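Local coordinates for E3 SUMO-protein ligase SIZ1 (Saccharomyces cerevisiae, PDB 3I2D), which acts as a SUMO E3 ligase that promotes attachment of SUMO (Smt3) to septins and PCNA, using a zinc-binding SP-RING that engages UBC9, at residues Glu70-Tyr74 with Ile156-Lys160; Phe73-Leu79 with Gly199-Ile205; Pro207-Leu211 with Ala276-His281. All coordinates share one frame; numbering follows the deposited sequence.

Contact 1 of 3, residues Glu70-Tyr74 with Ile156-Lys160; sequences ESPFY and IRGFK
Phe73 and Tyr74 meet Arg157 and Phe159 through their side chains and one carbonyl, not through paired backbones: the nearest CA atoms, those of Phe73 and Gly158, are 8.9 Å apart. Both segments are loops of the PINIT domain. Ser71-Tyr74 forms a type I beta turn leading into strand 74-90, while 156-160 belongs to the long connection between strands 150-151 and 169-170.

Phe159 carries most of the apolar contact. Its CZ end comes closest, CZ lying 3.6 Å from Tyr74 CE2. The two ring centroids are 5.8 Å apart with planes at 50°, an oblique aromatic pair. Tyr74 is turned for this by a chi1 of 59°, with CG between the backbone N and the carbonyl carbon; one face of its ring then lies against Ser71 CB, and its rim is presented to Phe159 CE1. Phe159 is also anchored through its backbone, which is hydrogen-bonded to Leu284 in helix 276-285, and through its O, which accepts from Lys167 NZ.

Arg157 supplies the polar part. Its chain, bent at chi2 and chi3, brings NH2 to 2.7 Å from Phe73 O, with the oxygen at the guanidinium edge; an N-H...O angle of 129° makes this bond weak. The stronger partner of NH2 is Ile205 O, so one nitrogen bridges, weakly on the turn side, to the residue just after strand 195-204. NH2 also passes 3.4 Å from Phe73 CB, the two side chains crossing at about a right angle.

Ser71 OG lies at the edge of the Phe159 ring, 3.6 Å from Phe159 CZ, and weakly accepts from Phe73 N at 3.3 Å.

Contact 2 of 3, residues Phe73-Leu79 with Gly199-Ile205; sequences FYKIQRL and GYIVEMI
Ile76 and Tyr200 meet over a face of the phenol ring: Ile76 CG2 sits 3.6 Å from the Tyr200 centroid and 22° off the ring normal, a CH-pi contact. With chi1 at -69° the gamma-methyl CG2 is set over the ring while the CG1 arm carries CD1 to its CD1-CE1 side. Leu79 approaches that ring obliquely through CD1, near Tyr200 CE2, so the ring lies between two aliphatic residues of strand 74-90. Further along this face, Ile76 CG1 packs on Val202 CG1 at 4.0 Å, and Tyr74 CB touches Met204 CE at 3.7 Å.

The other face, with Lys75, Arg78, Ile201 and Glu203, is more polar. Gln77 NE2 gives Glu203 OE1 a weak hydrogen bond of 2.9 Å, bent to 129° at the hydrogen. The same NE2 has a weak link to His117 in strand 117-125. Lys75 folds at chi3 and lays CE against Ile205 CD1, while Arg78 turns its guanidinium to a salt bridge with Asp106 of helix 104-111.

Backbone bonds run in both directions between Lys75 and Glu203, and Ile205 N donates to Phe73 O. Ile201 O accepts from two successive donors, Gln77 N at 3.0 Å and Arg78 N at 3.2 Å, both in its carbonyl plane. With Ile201 N returning a bond to Arg78 O, this is a classic beta bulge in the PINIT-domain antiparallel sheet that runs 74-90, 195-204, 117-125, 169-170, on its outermost strand 74-90.

Contact 3 of 3, residues Pro207-Leu211 with Ala276-His281; sequences PEQLL and ALWFLH
A helix-helix interface joins the SP-RING zinc finger to helix 207-215, the helix that follows strand 195-204 of the PINIT domain, and it is built on Pro207, Glu208, Leu210 and Leu211 meeting Ala276, Leu277, Leu280 and His281. The segment axes approach to 9.1 Å, their N-to-C directions 135° apart.

His281 is held from two directions. Pro207 CB lies over one face of the imidazole, 3.6 Å from its centroid and 16° off the normal, a CH-pi contact. At the ring edge, His281 NE2 donates to Glu208 OE2 at 3.2 Å; the bond is nearly straight and lies close to the ring plane. It meets the carboxylate on the syn side of OE2, 24° out of the carboxylate plane. The bend at chi2 of Glu208 turns the carboxylate back toward the histidine, which would probably favour the protonated, imidazolium form. Leu277 CD1 lies near OE2, the two side chains crossing at a slant.

Deeper in, Leu280 fits against the turn of the other helix. Its CD1 is 3.8 Å from both Pro207 O and Leu211 N, the acceptor and donor of one helical hydrogen bond, so the methyl rests over that bond. Its other branch, CD2, packs 3.8 Å from Leu210 CD1. Leu211 CD1 meets Ala276 CB at 3.7 Å near the start of helix 276-285.

That helix begins beside Asp275, whose OD1 accepts from Trp278 N, and Phe279 turns to Phe274 of strand 274-275. The side chain of Ala276 is about 13 Å from the zinc ion, while Leu210 reaches back to Ile205, just after strand 195-204.

Contacts 1 and 2 share Phe73 and Tyr74, where the turn passes into strand 74-90, and lie within the PINIT domain with centres about 10 Å apart; Arg157 NH2 joins them through Ile205 O. Contact 3 comes later in the chain, its centre about 13 Å from that of contact 1 and 19 Å from that of contact 2. Strand 195-204, half of contact 2, runs on into helix 207-215, half of contact 3. The ring of Phe73 reaches Leu210 and the backbone of Leu280, so it spans all three. Together they describe a continuous join from the PINIT sheet holding strands 74-90 and 195-204 to the SP-RING, consistent with the two domains held in a defined relative position.

Contact 1 of 3, residues Glu70-Tyr74 with Ile156-Lys160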
loop_
_atom_site.group_PDB
_atom_site.type_symbol
_atom_site.label_atom_id
_atom_site.label_comp_id
_atom_site.label_asym_id
_atom_site.label_seq_id
_atom_site.Cartn_x
_atom_site.Cartn_y
_atom_site.Cartn_z
ATOM N N GLU A 70 -7.652 -1.126 1.688
ATOM C CA GLU A 70 -6.436 -1.043 2.467
ATOM C C GLU A 70 -5.148 -0.967 1.670
ATOM O O GLU A 70 -5.104 -1.212 0.469
ATOM C CB GLU A 70 -6.354 -2.230 3.427
ATOM C CG GLU A 70 -7.456 -2.277 4.468
ATOM C CD GLU A 70 -7.787 -3.697 4.851
ATOM O OE1 GLU A 70 -6.845 -4.443 5.192
ATOM O OE2 GLU A 70 -8.981 -4.070 4.801
ATOM N N SER A 71 -4.101 -0.585 2.386
ATOM C CA SER A 71 -2.761 -0.491 1.864
ATOM C C SER A 71 -1.909 -1.050 2.981
ATOM O O SER A 71 -2.161 -0.782 4.158
ATOM C CB SER A 71 -2.368 0.954 1.624
ATOM O OG SER A 71 -1.012 1.028 1.230
ATOM N N PRO A 72 -0.903 -1.854 2.640
ATOM C CA PRO A 72 -0.061 -2.400 3.702
ATOM C C PRO A 72 0.873 -1.341 4.284
ATOM O O PRO A 72 1.620 -1.632 5.222
ATOM C CB PRO A 72 0.696 -3.517 2.994
ATOM C CG PRO A 72 0.840 -2.978 1.602
ATOM C CD PRO A 72 -0.531 -2.410 1.328
ATOM N N PHE A 73 0.818 -0.117 3.750
ATOM C CA PHE A 73 1.686 0.969 4.222
ATOM C C PHE A 73 1.153 1.828 5.362
ATOM O O PHE A 73 1.860 2.681 5.892
ATOM C CB PHE A 73 2.124 1.857 3.052
ATOM C CG PHE A 73 3.053 1.167 2.115
ATOM C CD1 PHE A 73 2.634 0.796 0.839
ATOM C CD2 PHE A 73 4.330 0.814 2.533
ATOM C CE1 PHE A 73 3.467 0.082 -0.001
ATOM C CE2 PHE A 73 5.178 0.095 1.697
ATOM C CZ PHE A 73 4.746 -0.272 0.427
ATOM N N TYR A 74 -0.102 1.624 5.725
ATOM C CA TYR A 74 -0.658 2.337 6.853
ATOM C C TYR A 74 -1.798 1.494 7.406
ATOM O O TYR A 74 -2.429 0.727 6.678
ATOM C CB TYR A 74 -1.089 3.751 6.459
ATOM C CG TYR A 74 -2.121 3.862 5.363
ATOM C CD1 TYR A 74 -3.438 3.437 5.569
ATOM C CD2 TYR A 74 -1.802 4.459 4.141
ATOM C CE1 TYR A 74 -4.410 3.607 4.591
ATOM C CE2 TYR A 74 -2.763 4.631 3.158
ATOM C CZ TYR A 74 -4.067 4.201 3.387
ATOM O OH TYR A 74 -5.020 4.338 2.403
ATOM N N ILE A 156 1.258 13.391 0.947
ATOM C CA ILE A 156 1.496 12.523 2.089
ATOM C C ILE A 156 2.706 11.663 1.768
ATOM O O ILE A 156 3.296 11.792 0.691
ATOM C CB ILE A 156 0.287 11.628 2.411
ATOM C CG1 ILE A 156 -0.230 10.938 1.150
ATOM C CG2 ILE A 156 -0.797 12.466 3.044
ATOM C CD1 ILE A 156 -1.477 10.122 1.409
ATOM N N ARG A 157 3.073 10.797 2.706
ATOM C CA ARG A 157 4.234 9.933 2.570
ATOM C C ARG A 157 4.561 9.402 1.174
ATOM O O ARG A 157 5.580 9.783 0.587
ATOM C CB ARG A 157 4.132 8.759 3.533
ATOM C CG ARG A 157 5.403 7.956 3.584
ATOM C CD ARG A 157 5.583 7.366 4.938
ATOM N NE ARG A 157 5.293 5.938 4.991
ATOM C CZ ARG A 157 4.121 5.383 4.709
ATOM N NH1 ARG A 157 3.087 6.130 4.327
ATOM N NH2 ARG A 157 3.979 4.076 4.867
ATOM N N GLY A 158 3.739 8.506 0.641
ATOM C CA GLY A 158 4.050 7.993 -0.681
ATOM C C GLY A 158 2.942 8.311 -1.647
ATOM O O GLY A 158 2.580 9.469 -1.826
ATOM N N PHE A 159 2.405 7.274 -2.277
ATOM C CA PHE A 159 1.301 7.422 -3.213
ATOM C C PHE A 159 1.448 8.630 -4.121
ATOM O O PHE A 159 0.505 9.403 -4.279
ATOM C CB PHE A 159 -0.000 7.521 -2.424
ATOM C CG PHE A 159 -0.133 6.465 -1.373
ATOM C CD1 PHE A 159 0.391 6.663 -0.106
ATOM C CD2 PHE A 159 -0.740 5.245 -1.666
ATOM C CE1 PHE A 159 0.312 5.662 0.855
ATOM C CE2 PHE A 159 -0.823 4.237 -0.714
ATOM C CZ PHE A 159 -0.295 4.447 0.548
ATOM N N LYS A 160 2.615 8.794 -4.734
ATOM C CA LYS A 160 2.813 9.952 -5.588
ATOM C C LYS A 160 2.232 9.726 -6.979
ATOM O O LYS A 160 2.076 10.659 -7.759
ATOM C CB LYS A 160 4.305 10.325 -5.663
ATOM C CG LYS A 160 5.147 9.337 -6.395
ATOM C CD LYS A 160 6.430 9.967 -6.930
ATOM C CE LYS A 160 7.458 10.244 -5.845
ATOM N NZ LYS A 160 8.807 10.388 -6.471
#

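Contact 2 of 3, residues Phe73-Leu79 with Gly199-Ile205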
loop_
_atom_site.group_PDB
_atom_site.type_symbol
_atom_site.label_atom_id
_atom_site.label_comp_id
_atom_site.label_asym_id
_atom_site.label_seq_id
_atom_site.Cartn_x
_atom_site.Cartn_y
_atom_site.Cartn_z
ATOM N N PHE A 73 0.818 -0.117 3.750
ATOM C CA PHE A 73 1.686 0.969 4.222
ATOM C C PHE A 73 1.153 1.828 5.362
ATOM O O PHE A 73 1.860 2.681 5.892
ATOM C CB PHE A 73 2.124 1.857 3.052
ATOM C CG PHE A 73 3.053 1.167 2.115
ATOM C CD1 PHE A 73 2.634 0.796 0.839
ATOM C CD2 PHE A 73 4.330 0.814 2.533
ATOM C CE1 PHE A 73 3.467 0.082 -0.001
ATOM C CE2 PHE A 73 5.178 0.095 1.697
ATOM C CZ PHE A 73 4.746 -0.272 0.427
ATOM N N TYR A 74 -0.102 1.624 5.725
ATOM C CA TYR A 74 -0.658 2.337 6.853
ATOM C C TYR A 74 -1.798 1.494 7.406
ATOM O O TYR A 74 -2.429 0.727 6.678
ATOM C CB TYR A 74 -1.089 3.751 6.459
ATOM C CG TYR A 74 -2.121 3.862 5.363
ATOM C CD1 TYR A 74 -3.438 3.437 5.569
ATOM C CD2 TYR A 74 -1.802 4.459 4.141
ATOM C CE1 TYR A 74 -4.410 3.607 4.591
ATOM C CE2 TYR A 74 -2.763 4.631 3.158
ATOM C CZ TYR A 74 -4.067 4.201 3.387
ATOM O OH TYR A 74 -5.020 4.338 2.403
ATOM N N LYS A 75 -2.032 1.600 8.703
ATOM C CA LYS A 75 -3.064 0.808 9.343
ATOM C C LYS A 75 -3.984 1.722 10.132
ATOM O O LYS A 75 -3.530 2.472 11.003
ATOM C CB LYS A 75 -2.396 -0.214 10.267
ATOM C CG LYS A 75 -3.248 -1.403 10.674
ATOM C CD LYS A 75 -2.393 -2.459 11.375
ATOM C CE LYS A 75 -1.217 -2.888 10.485
ATOM N NZ LYS A 75 -0.354 -3.969 11.059
ATOM N N ILE A 76 -5.276 1.672 9.811
ATOM C CA ILE A 76 -6.255 2.498 10.502
ATOM C C ILE A 76 -6.362 1.966 11.927
ATOM O O ILE A 76 -6.730 0.809 12.147
ATOM C CB ILE A 76 -7.613 2.442 9.791
ATOM C CG1 ILE A 76 -7.505 3.158 8.446
ATOM C CG2 ILE A 76 -8.678 3.078 10.647
ATOM C CD1 ILE A 76 -8.775 3.113 7.624
ATOM N N GLN A 77 -6.018 2.819 12.886
ATOM C CA GLN A 77 -6.015 2.445 14.292
ATOM C C GLN A 77 -7.211 2.956 15.072
ATOM O O GLN A 77 -7.944 2.167 15.667
ATOM C CB GLN A 77 -4.748 2.974 14.940
ATOM C CG GLN A 77 -3.943 1.963 15.707
ATOM C CD GLN A 77 -2.540 2.472 15.958
ATOM O OE1 GLN A 77 -2.350 3.533 16.562
ATOM N NE2 GLN A 77 -1.544 1.727 15.481
ATOM N N ARG A 78 -7.404 4.272 15.074
ATOM C CA ARG A 78 -8.511 4.878 15.812
ATOM C C ARG A 78 -9.281 5.867 14.972
ATOM O O ARG A 78 -8.716 6.532 14.110
ATOM C CB ARG A 78 -7.989 5.639 17.026
ATOM C CG ARG A 78 -8.827 5.502 18.275
ATOM C CD ARG A 78 -8.312 4.359 19.138
ATOM N NE ARG A 78 -6.857 4.419 19.303
ATOM C CZ ARG A 78 -6.187 5.483 19.751
ATOM N NH1 ARG A 78 -6.833 6.596 20.091
ATOM N NH2 ARG A 78 -4.862 5.432 19.856
ATOM N N LEU A 79 -10.575 5.970 15.231
ATOM C CA LEU A 79 -11.396 6.939 14.525
ATOM C C LEU A 79 -11.611 8.125 15.446
ATOM O O LEU A 79 -12.013 7.945 16.590
ATOM C CB LEU A 79 -12.777 6.373 14.171
ATOM C CG LEU A 79 -13.682 7.482 13.587
ATOM C CD1 LEU A 79 -13.957 7.227 12.109
ATOM C CD2 LEU A 79 -14.980 7.556 14.357
ATOM N N GLY A 199 -11.993 10.795 9.826
ATOM C CA GLY A 199 -10.687 11.162 10.334
ATOM C C GLY A 199 -10.192 9.961 11.102
ATOM O O GLY A 199 -10.878 9.468 11.991
ATOM N N TYR A 200 -9.020 9.460 10.746
ATOM C CA TYR A 200 -8.460 8.296 11.424
ATOM C C TYR A 200 -7.012 8.543 11.807
ATOM O O TYR A 200 -6.258 9.187 11.057
ATOM C CB TYR A 200 -8.448 7.061 10.513
ATOM C CG TYR A 200 -9.780 6.425 10.187
ATOM C CD1 TYR A 200 -10.237 6.361 8.871
ATOM C CD2 TYR A 200 -10.538 5.798 11.171
ATOM C CE1 TYR A 200 -11.414 5.678 8.540
ATOM C CE2 TYR A 200 -11.711 5.114 10.850
ATOM C CZ TYR A 200 -12.140 5.058 9.534
ATOM O OH TYR A 200 -13.287 4.363 9.215
ATOM N N ILE A 201 -6.632 8.041 12.981
ATOM C CA ILE A 201 -5.241 8.104 13.406
ATOM C C ILE A 201 -4.767 6.777 12.822
ATOM O O ILE A 201 -5.316 5.719 13.141
ATOM C CB ILE A 201 -5.075 8.077 14.944
ATOM C CG1 ILE A 201 -5.419 9.439 15.536
ATOM C CG2 ILE A 201 -3.642 7.766 15.304
ATOM C CD1 ILE A 201 -5.348 9.478 17.033
ATOM N N VAL A 202 -3.791 6.831 11.928
ATOM C CA VAL A 202 -3.289 5.615 11.311
ATOM C C VAL A 202 -1.832 5.430 11.666
ATOM O O VAL A 202 -1.123 6.387 12.003
ATOM C CB VAL A 202 -3.405 5.662 9.760
ATOM C CG1 VAL A 202 -4.858 5.972 9.339
ATOM C CG2 VAL A 202 -2.442 6.705 9.201
ATOM N N GLU A 203 -1.388 4.187 11.589
ATOM C CA GLU A 203 -0.011 3.887 11.883
ATOM C C GLU A 203 0.752 3.693 10.584
ATOM O O GLU A 203 0.373 2.875 9.744
ATOM C CB GLU A 203 0.107 2.616 12.733
ATOM C CG GLU A 203 1.558 2.318 13.143
ATOM C CD GLU A 203 1.723 1.035 13.939
ATOM O OE1 GLU A 203 1.232 0.975 15.089
ATOM O OE2 GLU A 203 2.348 0.088 13.408
ATOM N N MET A 204 1.825 4.458 10.428
ATOM C CA MET A 204 2.670 4.359 9.254
ATOM C C MET A 204 3.373 3.019 9.313
ATOM O O MET A 204 3.976 2.684 10.337
ATOM C CB MET A 204 3.742 5.442 9.277
ATOM C CG MET A 204 3.237 6.855 9.273
ATOM S SD MET A 204 2.611 7.263 7.661
ATOM C CE MET A 204 0.945 6.558 7.775
ATOM N N ILE A 205 3.270 2.227 8.252
ATOM C CA ILE A 205 3.999 0.970 8.234
ATOM C C ILE A 205 5.072 1.204 7.208
ATOM O O ILE A 205 4.822 1.674 6.099
ATOM C CB ILE A 205 3.159 -0.244 7.851
ATOM C CG1 ILE A 205 2.202 -0.584 8.997
ATOM C CG2 ILE A 205 4.088 -1.444 7.590
ATOM C CD1 ILE A 205 1.434 -1.874 8.771
#

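Contact 3 of 3, residues Pro207-Leu211 with Ala276-His281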
loop_
_atom_site.group_PDB
_atom_site.type_symbol
_atom_site.label_atom_id
_atom_site.label_comp_id
_atom_site.label_asym_id
_atom_site.label_seq_id
_atom_site.Cartn_x
_atom_site.Cartn_y
_atom_site.Cartn_z
ATOM N N PRO A 207 8.460 0.428 4.666
ATOM C CA PRO A 207 8.906 -0.547 3.671
ATOM C C PRO A 207 9.770 -1.646 4.313
ATOM O O PRO A 207 9.555 -2.831 4.061
ATOM C CB PRO A 207 9.678 0.319 2.675
ATOM C CG PRO A 207 8.838 1.582 2.650
ATOM C CD PRO A 207 8.494 1.802 4.122
ATOM N N GLU A 208 10.729 -1.262 5.155
ATOM C CA GLU A 208 11.599 -2.243 5.815
ATOM C C GLU A 208 10.842 -3.067 6.847
ATOM O O GLU A 208 11.226 -4.190 7.146
ATOM C CB GLU A 208 12.834 -1.577 6.457
ATOM C CG GLU A 208 12.717 -0.088 6.661
ATOM C CD GLU A 208 12.875 0.710 5.370
ATOM O OE1 GLU A 208 12.118 1.698 5.193
ATOM O OE2 GLU A 208 13.764 0.365 4.550
ATOM N N GLN A 209 9.761 -2.528 7.391
ATOM C CA GLN A 209 8.980 -3.309 8.343
ATOM C C GLN A 209 8.325 -4.426 7.563
ATOM O O GLN A 209 8.357 -5.569 7.981
ATOM C CB GLN A 209 7.882 -2.488 8.983
ATOM C CG GLN A 209 8.337 -1.391 9.868
ATOM C CD GLN A 209 7.189 -0.887 10.694
ATOM O OE1 GLN A 209 6.540 -1.669 11.386
ATOM N NE2 GLN A 209 6.919 0.415 10.629
ATOM N N LEU A 210 7.720 -4.085 6.427
ATOM C CA LEU A 210 7.074 -5.084 5.586
ATOM C C LEU A 210 8.082 -6.101 5.082
ATOM O O LEU A 210 7.733 -7.269 4.917
ATOM C CB LEU A 210 6.393 -4.440 4.389
ATOM C CG LEU A 210 5.170 -3.584 4.651
ATOM C CD1 LEU A 210 4.538 -3.249 3.324
ATOM C CD2 LEU A 210 4.185 -4.323 5.521
ATOM N N LEU A 211 9.316 -5.661 4.817
ATOM C CA LEU A 211 10.363 -6.581 4.352
ATOM C C LEU A 211 10.505 -7.685 5.383
ATOM O O LEU A 211 10.758 -8.844 5.050
ATOM C CB LEU A 211 11.719 -5.893 4.208
ATOM C CG LEU A 211 12.851 -6.891 3.932
ATOM C CD1 LEU A 211 12.726 -7.424 2.510
ATOM C CD2 LEU A 211 14.214 -6.234 4.126
ATOM N N ALA A 276 13.141 -7.501 -2.867
ATOM C CA ALA A 276 11.952 -7.208 -2.054
ATOM C C ALA A 276 12.007 -5.829 -1.415
ATOM O O ALA A 276 10.973 -5.198 -1.183
ATOM C CB ALA A 276 11.743 -8.275 -0.974
ATOM N N LEU A 277 13.206 -5.341 -1.131
ATOM C CA LEU A 277 13.284 -4.032 -0.517
ATOM C C LEU A 277 12.926 -2.950 -1.518
ATOM O O LEU A 277 12.175 -2.028 -1.182
ATOM C CB LEU A 277 14.675 -3.764 0.069
ATOM C CG LEU A 277 14.681 -2.465 0.875
ATOM C CD1 LEU A 277 13.621 -2.510 1.976
ATOM C CD2 LEU A 277 16.045 -2.259 1.455
ATOM N N TRP A 278 13.450 -3.060 -2.738
ATOM C CA TRP A 278 13.153 -2.058 -3.746
ATOM C C TRP A 278 11.718 -2.192 -4.187
ATOM O O TRP A 278 11.030 -1.197 -4.378
ATOM C CB TRP A 278 14.078 -2.168 -4.960
ATOM C CG TRP A 278 15.438 -1.544 -4.737
ATOM C CD1 TRP A 278 16.545 -2.151 -4.231
ATOM C CD2 TRP A 278 15.812 -0.183 -4.995
ATOM N NE1 TRP A 278 17.592 -1.261 -4.157
ATOM C CE2 TRP A 278 17.171 -0.046 -4.620
ATOM C CE3 TRP A 278 15.133 0.932 -5.507
ATOM C CZ2 TRP A 278 17.866 1.164 -4.741
ATOM C CZ3 TRP A 278 15.825 2.133 -5.629
ATOM C CH2 TRP A 278 17.180 2.239 -5.246
ATOM N N PHE A 279 11.252 -3.420 -4.350
ATOM C CA PHE A 279 9.878 -3.594 -4.755
ATOM C C PHE A 279 8.944 -2.829 -3.806
ATOM O O PHE A 279 8.013 -2.145 -4.243
ATOM C CB PHE A 279 9.509 -5.072 -4.744
ATOM C CG PHE A 279 8.075 -5.333 -5.085
ATOM C CD1 PHE A 279 7.617 -5.176 -6.387
ATOM C CD2 PHE A 279 7.173 -5.728 -4.101
ATOM C CE1 PHE A 279 6.269 -5.412 -6.712
ATOM C CE2 PHE A 279 5.824 -5.965 -4.411
ATOM C CZ PHE A 279 5.374 -5.806 -5.722
ATOM N N LEU A 280 9.208 -2.938 -2.506
ATOM C CA LEU A 280 8.375 -2.309 -1.487
ATOM C C LEU A 280 8.504 -0.800 -1.414
ATOM O O LEU A 280 7.549 -0.119 -1.058
ATOM C CB LEU A 280 8.670 -2.944 -0.128
ATOM C CG LEU A 280 8.144 -4.372 0.015
ATOM C CD1 LEU A 280 8.881 -5.105 1.120
ATOM C CD2 LEU A 280 6.660 -4.322 0.305
ATOM N N HIS A 281 9.685 -0.282 -1.740
ATOM C CA HIS A 281 9.911 1.162 -1.752
ATOM C C HIS A 281 9.282 1.720 -3.021
ATOM O O HIS A 281 8.885 2.868 -3.065
ATOM C CB HIS A 281 11.406 1.478 -1.722
ATOM C CG HIS A 281 11.942 1.674 -0.338
ATOM N ND1 HIS A 281 11.781 2.850 0.358
ATOM C CD2 HIS A 281 12.572 0.818 0.502
ATOM C CE1 HIS A 281 12.286 2.713 1.572
ATOM N NE2 HIS A 281 12.771 1.490 1.686
#